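Local structure of putative uncharacterized protein (Archaeoglobus fulgidus, 4KPP) at residues Ala42-Ser45 with Ala46-Ile50. The protein probably moves calcium ions across the membrane in exchange for protons, as a membrane transporter of the sodium/calcium exchanger family. Numbering follows the deposited sequence.
Sequences AVVS and ASFLI
The side chains of Val44 and Phe48 run alongside each other from successive turns of the same helix, with CG1 of Val44 3.7 Å from CE2 of Phe48. With CG1 opposite the backbone N of Val44 (chi1 169°), that methyl comes alongside the CE2 corner of the ring. The same half of the ring passes close to the backbone, CD2 of Phe48 coming within 3.2 Å of Val44 O at an oblique angle, while the carbonyl oxygen of Ser45 approaches the rim of the same ring, close to the ring's plane. Beneath the side chains run the i to i+4 bonds of the helix. Ala46 N donates to Ala42 O at 2.9 Å, and Ser47 N to Val43 O. Phe48 N reaches Val44 O only weakly, at 3.4 Å. Leu49 N bonds to Ser45 O at 3.3 Å. The hydroxyl of Ser45 is hydrogen-bonded to Leu41 O, which gives this buried group a partner one turn back in the same helix. Helix 32-60 here belongs to a predicted transmembrane span: Pro257 of helix 242-267 touches Val44, Ser47 and Phe48, helix 4-14 meets Phe48 and Leu49, and helix 202-221 packs on Ala46 and Ile50.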
ATOM      1  N   ALA A  42     -14.182   9.427  -6.994  1.00 22.71           N
ATOM      2  CA  ALA A  42     -13.404   9.371  -8.228  1.00 23.78           C
ATOM      3  C   ALA A  42     -12.071   8.640  -8.052  1.00 21.94           C
ATOM      4  O   ALA A  42     -11.665   7.875  -8.926  1.00 20.53           O
ATOM      5  CB  ALA A  42     -13.181  10.776  -8.789  1.00 15.64           C
ATOM      6  N   VAL A  43     -11.393   8.872  -6.929  1.00 23.69           N
ATOM      7  CA  VAL A  43     -10.099   8.233  -6.682  1.00 25.87           C
ATOM      8  C   VAL A  43     -10.240   6.721  -6.574  1.00 21.31           C
ATOM      9  O   VAL A  43      -9.536   5.970  -7.250  1.00 22.58           O
ATOM     10  CB  VAL A  43      -9.419   8.758  -5.401  1.00 29.61           C
ATOM     11  CG1 VAL A  43      -8.220   7.892  -5.044  1.00 31.55           C
ATOM     12  CG2 VAL A  43      -8.990  10.199  -5.576  1.00 28.08           C
ATOM     13  N   VAL A  44     -11.155   6.285  -5.719  1.00 20.77           N
ATOM     14  CA  VAL A  44     -11.419   4.865  -5.522  1.00 23.96           C
ATOM     15  C   VAL A  44     -11.816   4.186  -6.837  1.00 26.06           C
ATOM     16  O   VAL A  44     -11.335   3.099  -7.153  1.00 26.07           O
ATOM     17  CB  VAL A  44     -12.518   4.657  -4.456  1.00 26.49           C
ATOM     18  CG1 VAL A  44     -12.994   3.212  -4.431  1.00 27.23           C
ATOM     19  CG2 VAL A  44     -12.012   5.085  -3.083  1.00 26.20           C
ATOM     20  N   SER A  45     -12.680   4.848  -7.603  1.00 29.78           N
ATOM     21  CA  SER A  45     -13.139   4.327  -8.890  1.00 29.81           C
ATOM     22  C   SER A  45     -11.987   4.157  -9.873  1.00 27.91           C
ATOM     23  O   SER A  45     -11.823   3.096 -10.479  1.00 27.20           O
ATOM     24  CB  SER A  45     -14.196   5.253  -9.488  1.00 28.79           C
ATOM     25  OG  SER A  45     -15.204   5.526  -8.531  1.00 38.38           O
ATOM     26  N   ALA A  46     -11.188   5.208 -10.019  1.00 24.78           N
ATOM     27  CA  ALA A  46     -10.032   5.175 -10.904  1.00 26.71           C
ATOM     28  C   ALA A  46      -9.044   4.086 -10.491  1.00 28.02           C
ATOM     29  O   ALA A  46      -8.308   3.560 -11.322  1.00 30.09           O
ATOM     30  CB  ALA A  46      -9.349   6.538 -10.936  1.00 25.27           C
ATOM     31  N   SER A  47      -9.040   3.746  -9.205  1.00 27.20           N
ATOM     32  CA  SER A  47      -8.152   2.708  -8.693  1.00 29.01           C
ATOM     33  C   SER A  47      -8.513   1.315  -9.212  1.00 28.07           C
ATOM     34  O   SER A  47      -7.626   0.523  -9.532  1.00 26.00           O
ATOM     35  CB  SER A  47      -8.127   2.716  -7.163  1.00 30.54           C
ATOM     36  OG  SER A  47      -7.238   1.730  -6.672  1.00 33.90           O
ATOM     37  N   PHE A  48      -9.808   1.012  -9.285  1.00 26.95           N
ATOM     38  CA  PHE A  48     -10.253  -0.270  -9.830  1.00 26.59           C
ATOM     39  C   PHE A  48      -9.944  -0.350 -11.321  1.00 24.60           C
ATOM     40  O   PHE A  48      -9.573  -1.408 -11.833  1.00 24.48           O
ATOM     41  CB  PHE A  48     -11.754  -0.487  -9.609  1.00 30.64           C
ATOM     42  CG  PHE A  48     -12.134  -0.760  -8.181  1.00 34.68           C
ATOM     43  CD1 PHE A  48     -11.906  -2.006  -7.616  1.00 36.29           C
ATOM     44  CD2 PHE A  48     -12.743   0.218  -7.410  1.00 34.41           C
ATOM     45  CE1 PHE A  48     -12.260  -2.263  -6.302  1.00 35.03           C
ATOM     46  CE2 PHE A  48     -13.098  -0.034  -6.098  1.00 34.85           C
ATOM     47  CZ  PHE A  48     -12.857  -1.277  -5.545  1.00 33.90           C
ATOM     48  N   LEU A  49     -10.110   0.776 -12.011  1.00 20.80           N
ATOM     49  CA  LEU A  49      -9.809   0.858 -13.436  1.00 25.02           C
ATOM     50  C   LEU A  49      -8.342   0.536 -13.677  1.00 27.57           C
ATOM     51  O   LEU A  49      -8.008  -0.252 -14.564  1.00 22.86           O
ATOM     52  CB  LEU A  49     -10.142   2.249 -13.983  1.00 25.19           C
ATOM     53  CG  LEU A  49     -11.615   2.663 -13.899  1.00 32.71           C
ATOM     54  CD1 LEU A  49     -11.793   4.139 -14.243  1.00 30.57           C
ATOM     55  CD2 LEU A  49     -12.482   1.788 -14.800  1.00 33.69           C
ATOM     56  N   ILE A  50      -7.476   1.146 -12.869  1.00 28.98           N
ATOM     57  CA  ILE A  50      -6.040   0.910 -12.951  1.00 31.26           C
ATOM     58  C   ILE A  50      -5.708  -0.559 -12.708  1.00 29.37           C
ATOM     59  O   ILE A  50      -4.908  -1.145 -13.430  1.00 28.22           O
ATOM     60  CB  ILE A  50      -5.266   1.807 -11.958  1.00 33.26           C
ATOM     61  CG1 ILE A  50      -5.209   3.240 -12.487  1.00 31.94           C
ATOM     62  CG2 ILE A  50      -3.855   1.284 -11.743  1.00 31.08           C
ATOM     63  CD1 ILE A  50      -4.554   4.221 -11.548  1.00 31.17           C
TER